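Long-range contacts in DMATS type aromatic prenyltransferase (Streptomyces coelicolor, PDB 6ZS0), which probably transfers a dimethylallyl group from dimethylallyl diphosphate to carbon 5 of the tryptophan indole ring, as a DMATS-type aromatic prenyltransferase: residues E65-F70 with A77-V82; L134-E139 with P146-Y151. One frame throughout, in Å; residues are numbered along the deposited sequence.

Contact 1 of 2, residues E65-F70 with A77-V82; sequences EFSLSF and AMRVLV
F66 lies beside V80 and M78, all three pointing the same way from an antiparallel strand pair, and here the packing is close. CE2 of F66 comes within 3.7 Å of V80 CG2, and CD2 of the same ring is 3.9 Å from M78 CE. M78 gets its methyl that far because its chain is fully extended, with CG opposite the backbone N (chi1 178°). Further along, one branch of L68, CD2, reaches M78 CB at 3.7 Å. L14 and L17 of helix 6-20 cover this apolar face.

The other face is more open, E65, A77, R79 and L81 being partly exposed. One water sits in the plane of the R79 guanidinium at its edge, accepting from NH1 at 2.9 Å. It donates to A77 O and is also bonded to the hydroxyls of S67, at 2.9 Å from OG, and S69. S69 OG has a second partner in T340, on the adjoining strand 338-344. A close spot remains where S67 OG lies alongside the aliphatic part of the arginine chain, 3.3 Å from R79 CB. The side chains of E65 and L81 meet only lightly, OE1 being 4.0 Å from CD2.

Six backbone hydrogen bonds join the strands, a classic antiparallel beta hairpin of the ABBA barrel, with helix 6-20 on the outer, apolar face and the serine- and arginine-bearing face probably toward the lumen.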
loop_
_atom_site.group_PDB
_atom_site.type_symbol
_atom_site.label_atom_id
_atom_site.label_comp_id
_atom_site.label_asym_id
_atom_site.label_seq_id
_atom_site.Cartn_x
_atom_site.Cartn_y
_atom_site.Cartn_z
ATOM N N GLU A 65 5.078 3.921 4.385
ATOM C CA GLU A 65 3.719 3.670 4.898
ATOM C C GLU A 65 3.700 2.254 5.424
ATOM O O GLU A 65 4.468 1.443 4.958
ATOM C CB GLU A 65 2.672 3.847 3.797
ATOM C CG GLU A 65 1.242 3.607 4.281
ATOM C CD GLU A 65 0.201 3.687 3.174
ATOM O OE1 GLU A 65 0.179 2.767 2.324
ATOM O OE2 GLU A 65 -0.577 4.682 3.165
ATOM N N PHE A 66 2.908 1.996 6.442
ATOM C CA PHE A 66 2.799 0.641 7.013
ATOM C C PHE A 66 1.418 0.080 6.731
ATOM O O PHE A 66 0.479 0.840 6.422
ATOM C CB PHE A 66 3.039 0.651 8.512
ATOM C CG PHE A 66 4.410 1.161 8.873
ATOM C CD1 PHE A 66 4.590 2.465 9.315
ATOM C CD2 PHE A 66 5.520 0.345 8.726
ATOM C CE1 PHE A 66 5.853 2.935 9.650
ATOM C CE2 PHE A 66 6.783 0.818 9.050
ATOM C CZ PHE A 66 6.947 2.105 9.528
ATOM N N SER A 67 1.306 -1.227 6.793
ATOM C CA SER A 67 -0.024 -1.870 6.788
ATOM C C SER A 67 -0.012 -3.087 7.700
ATOM O O SER A 67 1.031 -3.733 7.839
ATOM C CB SER A 67 -0.482 -2.186 5.388
ATOM O OG SER A 67 0.301 -3.189 4.755
ATOM N N LEU A 68 -1.179 -3.394 8.254
ATOM C CA LEU A 68 -1.438 -4.661 8.969
ATOM C C LEU A 68 -2.619 -5.333 8.310
ATOM O O LEU A 68 -3.693 -4.691 8.211
ATOM C CB LEU A 68 -1.729 -4.388 10.437
ATOM C CG LEU A 68 -0.535 -3.933 11.263
ATOM C CD1 LEU A 68 -0.954 -3.579 12.675
ATOM C CD2 LEU A 68 0.550 -4.988 11.289
ATOM N N SER A 69 -2.432 -6.584 7.880
ATOM C CA SER A 69 -3.457 -7.432 7.220
ATOM C C SER A 69 -3.892 -8.544 8.174
ATOM O O SER A 69 -3.027 -9.362 8.579
ATOM C CB SER A 69 -2.967 -8.011 5.940
ATOM O OG SER A 69 -2.562 -7.004 5.042
ATOM N N PHE A 70 -5.192 -8.606 8.432
ATOM C CA PHE A 70 -5.849 -9.515 9.399
ATOM C C PHE A 70 -6.572 -10.621 8.620
ATOM O O PHE A 70 -7.451 -10.319 7.833
ATOM C CB PHE A 70 -6.739 -8.661 10.304
ATOM C CG PHE A 70 -6.012 -7.586 11.085
ATOM C CD1 PHE A 70 -5.921 -6.285 10.608
ATOM C CD2 PHE A 70 -5.391 -7.884 12.298
ATOM C CE1 PHE A 70 -5.261 -5.301 11.331
ATOM C CE2 PHE A 70 -4.727 -6.894 13.013
ATOM C CZ PHE A 70 -4.660 -5.609 12.527
ATOM N N ALA A 77 -0.362 -9.806 9.619
ATOM C CA ALA A 77 0.740 -9.717 8.632
ATOM C C ALA A 77 1.117 -8.251 8.424
ATOM O O ALA A 77 0.261 -7.461 7.995
ATOM C CB ALA A 77 0.352 -10.341 7.342
ATOM N N MET A 78 2.373 -7.915 8.664
ATOM C CA MET A 78 2.812 -6.511 8.573
ATOM C C MET A 78 3.527 -6.294 7.257
ATOM O O MET A 78 4.332 -7.158 6.859
ATOM C CB MET A 78 3.724 -6.168 9.732
ATOM C CG MET A 78 4.237 -4.786 9.680
ATOM S SD MET A 78 5.203 -4.492 11.149
ATOM C CE MET A 78 5.986 -2.932 10.710
ATOM N N ARG A 79 3.231 -5.175 6.614
ATOM C CA ARG A 79 4.015 -4.718 5.450
ATOM C C ARG A 79 4.543 -3.317 5.691
ATOM O O ARG A 79 3.927 -2.527 6.425
ATOM C CB ARG A 79 3.189 -4.732 4.170
ATOM C CG ARG A 79 2.742 -6.113 3.753
ATOM C CD ARG A 79 1.775 -6.034 2.595
ATOM N NE ARG A 79 1.586 -7.359 2.038
ATOM C CZ ARG A 79 0.870 -8.324 2.611
ATOM N NH1 ARG A 79 0.254 -8.112 3.768
ATOM N NH2 ARG A 79 0.769 -9.503 2.019
ATOM N N VAL A 80 5.635 -3.003 4.998
ATOM C CA VAL A 80 6.138 -1.613 4.903
ATOM C C VAL A 80 6.315 -1.281 3.431
ATOM O O VAL A 80 6.882 -2.114 2.685
ATOM C CB VAL A 80 7.439 -1.380 5.671
ATOM C CG1 VAL A 80 8.552 -2.290 5.188
ATOM C CG2 VAL A 80 7.850 0.081 5.610
ATOM N N LEU A 81 5.769 -0.142 3.037
ATOM C CA LEU A 81 5.832 0.386 1.671
ATOM C C LEU A 81 6.846 1.522 1.669
ATOM O O LEU A 81 6.787 2.403 2.560
ATOM C CB LEU A 81 4.462 0.899 1.248
ATOM C CG LEU A 81 4.393 1.489 -0.167
ATOM C CD1 LEU A 81 4.505 0.394 -1.212
ATOM C CD2 LEU A 81 3.112 2.260 -0.326
ATOM N N VAL A 82 7.774 1.514 0.720
ATOM C CA VAL A 82 8.846 2.540 0.680
ATOM C C VAL A 82 9.088 2.968 -0.761
ATOM O O VAL A 82 8.924 2.150 -1.693
ATOM C CB VAL A 82 10.155 2.031 1.317
ATOM C CG1 VAL A 82 10.637 0.753 0.660
ATOM C CG2 VAL A 82 11.250 3.070 1.253
HETATM O O HOH W 1 -0.248 -5.899 5.632
#

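Contact 2 of 2, residues L134-E139 with P146-Y151; sequences LWCALE and PGVKVY
W135 O is approached by two groups of the facing strand: Y151 N, which donates to it at 2.8 Å in an almost straight bond (178° at the hydrogen), and the CA-H of V150, a weaker contact. K149 O is held in the same way, by A137 N at 2.8 Å and by the CA-H of C136. At the far end G147 N reaches E139 O more bent (143°), in the carbonyl plane and on a lone pair, while P146 lies against the same oxygen, its CA at 3.1 Å from E139 O.

Y151 turns its ring edge to the opposite strand. With CG set opposite its own carbonyl carbon (chi1 -70°), the ring runs back along the strand, and CE1 meets the methyl of A137 at 3.8 Å. W135 joins this face through CB, 4.0 Å from Y151 CB, and its indole NE1 bonds to E83. E139 extends on the same side to a salt bridge with R141, and K149 has a long, weak ion pair with D194.

On the opposite face L138 and V148 lie side by side, CD2 to CG2 at 3.8 Å. Just ahead of W135, L134 crosses V150 at an angle, its CG 3.8 Å from V150 CG1, and leans on V102 of helix 91-109. With an alanine in place of L134, V150 CG1 would probably lose the leucine's contact and a gap would open toward V102.

The chemistry thus divides in two: aliphatic groups bind the hairpin to the surrounding helices, whereas the other face mixes aromatic rings and charged ends, with W135, E139 and, weakly, K149 reaching partners beyond the hairpin, consistent with a barrel lining.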
loop_
_atom_site.group_PDB
_atom_site.type_symbol
_atom_site.label_atom_id
_atom_site.label_comp_id
_atom_site.label_asym_id
_atom_site.label_seq_id
_atom_site.Cartn_x
_atom_site.Cartn_y
_atom_site.Cartn_z
ATOM N N LEU A 134 8.750 3.878 -8.929
ATOM C CA LEU A 134 8.885 2.515 -8.351
ATOM C C LEU A 134 8.759 2.602 -6.851
ATOM O O LEU A 134 9.535 3.337 -6.207
ATOM C CB LEU A 134 10.230 1.900 -8.749
ATOM C CG LEU A 134 10.396 0.415 -8.405
ATOM C CD1 LEU A 134 11.329 -0.236 -9.413
ATOM C CD2 LEU A 134 10.883 0.219 -6.958
ATOM N N TRP A 135 7.809 1.878 -6.299
ATOM C CA TRP A 135 7.706 1.656 -4.852
ATOM C C TRP A 135 7.900 0.167 -4.614
ATOM O O TRP A 135 7.647 -0.632 -5.510
ATOM C CB TRP A 135 6.359 2.098 -4.279
ATOM C CG TRP A 135 6.046 3.553 -4.428
ATOM C CD1 TRP A 135 6.907 4.585 -4.701
ATOM C CD2 TRP A 135 4.748 4.147 -4.272
ATOM N NE1 TRP A 135 6.225 5.769 -4.709
ATOM C CE2 TRP A 135 4.901 5.523 -4.461
ATOM C CE3 TRP A 135 3.482 3.629 -4.014
ATOM C CZ2 TRP A 135 3.817 6.394 -4.405
ATOM C CZ3 TRP A 135 2.416 4.493 -3.952
ATOM C CH2 TRP A 135 2.591 5.845 -4.113
ATOM N N CYS A 136 8.341 -0.139 -3.423
ATOM C CA CYS A 136 8.563 -1.509 -2.951
ATOM C C CYS A 136 7.769 -1.716 -1.665
ATOM O O CYS A 136 7.858 -0.870 -0.771
ATOM C CB CYS A 136 10.048 -1.738 -2.760
ATOM S SG CYS A 136 10.418 -3.447 -2.324
ATOM N N ALA A 137 7.003 -2.812 -1.585
ATOM C CA ALA A 137 6.381 -3.231 -0.315
ATOM C C ALA A 137 7.069 -4.512 0.151
ATOM O O ALA A 137 7.248 -5.437 -0.650
ATOM C CB ALA A 137 4.918 -3.455 -0.479
ATOM N N LEU A 138 7.431 -4.523 1.403
ATOM C CA LEU A 138 8.065 -5.678 2.058
ATOM C C LEU A 138 7.065 -6.290 3.044
ATOM O O LEU A 138 6.602 -5.579 3.925
ATOM C CB LEU A 138 9.329 -5.180 2.749
ATOM C CG LEU A 138 10.369 -4.620 1.771
ATOM C CD1 LEU A 138 11.384 -3.740 2.451
ATOM C CD2 LEU A 138 11.038 -5.753 1.029
ATOM N N GLU A 139 6.729 -7.562 2.858
ATOM C CA GLU A 139 5.928 -8.320 3.845
ATOM C C GLU A 139 6.904 -8.857 4.886
ATOM O O GLU A 139 7.811 -9.654 4.513
ATOM C CB GLU A 139 5.163 -9.470 3.217
ATOM C CG GLU A 139 4.197 -10.094 4.235
ATOM C CD GLU A 139 3.600 -11.436 3.868
ATOM O OE1 GLU A 139 3.916 -11.941 2.763
ATOM O OE2 GLU A 139 2.835 -11.994 4.715
ATOM N N PRO A 146 11.734 -11.520 3.639
ATOM C CA PRO A 146 10.440 -10.899 3.399
ATOM C C PRO A 146 9.843 -11.280 2.050
ATOM O O PRO A 146 10.554 -11.758 1.190
ATOM C CB PRO A 146 10.796 -9.413 3.438
ATOM C CG PRO A 146 12.133 -9.370 2.773
ATOM C CD PRO A 146 12.843 -10.639 3.243
ATOM N N GLY A 147 8.543 -11.060 1.899
ATOM C CA GLY A 147 7.914 -11.045 0.574
ATOM C C GLY A 147 8.199 -9.695 -0.043
ATOM O O GLY A 147 8.220 -8.718 0.719
ATOM N N VAL A 148 8.484 -9.651 -1.330
ATOM C CA VAL A 148 8.797 -8.385 -2.041
ATOM C C VAL A 148 7.754 -8.146 -3.133
ATOM O O VAL A 148 7.533 -9.022 -3.960
ATOM C CB VAL A 148 10.224 -8.407 -2.597
ATOM C CG1 VAL A 148 10.535 -7.180 -3.432
ATOM C CG2 VAL A 148 11.243 -8.567 -1.475
ATOM N N LYS A 149 7.149 -6.965 -3.131
ATOM C CA LYS A 149 6.168 -6.534 -4.131
ATOM C C LYS A 149 6.696 -5.226 -4.715
ATOM O O LYS A 149 7.120 -4.394 -3.912
ATOM C CB LYS A 149 4.823 -6.311 -3.450
ATOM C CG LYS A 149 3.629 -6.153 -4.372
ATOM C CD LYS A 149 2.313 -6.263 -3.629
ATOM C CE LYS A 149 2.354 -7.277 -2.509
ATOM N NZ LYS A 149 0.995 -7.657 -2.055
ATOM N N VAL A 150 6.695 -5.089 -6.027
ATOM C CA VAL A 150 7.108 -3.850 -6.717
ATOM C C VAL A 150 5.899 -3.207 -7.372
ATOM O O VAL A 150 5.182 -3.909 -8.068
ATOM C CB VAL A 150 8.210 -4.170 -7.739
ATOM C CG1 VAL A 150 8.664 -2.945 -8.477
ATOM C CG2 VAL A 150 9.370 -4.828 -7.020
ATOM N N TYR A 151 5.742 -1.886 -7.175
ATOM C CA TYR A 151 4.660 -1.041 -7.730
ATOM C C TYR A 151 5.246 -0.141 -8.804
ATOM O O TYR A 151 6.223 0.544 -8.536
ATOM C CB TYR A 151 4.031 -0.202 -6.632
ATOM C CG TYR A 151 3.217 -0.978 -5.640
ATOM C CD1 TYR A 151 3.829 -1.647 -4.603
ATOM C CD2 TYR A 151 1.840 -1.039 -5.749
ATOM C CE1 TYR A 151 3.079 -2.367 -3.680
ATOM C CE2 TYR A 151 1.083 -1.763 -4.842
ATOM C CZ TYR A 151 1.706 -2.431 -3.818
ATOM O OH TYR A 151 0.966 -3.117 -2.892
#

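Overall arrangement
Contact 1 and contact 2 are successive beta hairpins, the first complete before the second begins, with centres about 10 Å apart. Strands 77-82 and 135-139 are neighbours in one closed antiparallel sheet, probably hydrogen-bonded from L138 N to V80 O and from V82 N to C136 O, so the four strands run side by side without a break. Between the hairpins the chain makes helix 91-109, which packs on contact 2, while helix 6-20 covers contact 1. Along their outer edges, strand 338-344 adjoins contact 1 and strand 191-195 adjoins contact 2. Together they build nearly half the barrel wall, whose interior in this family houses the prenyl transfer reaction.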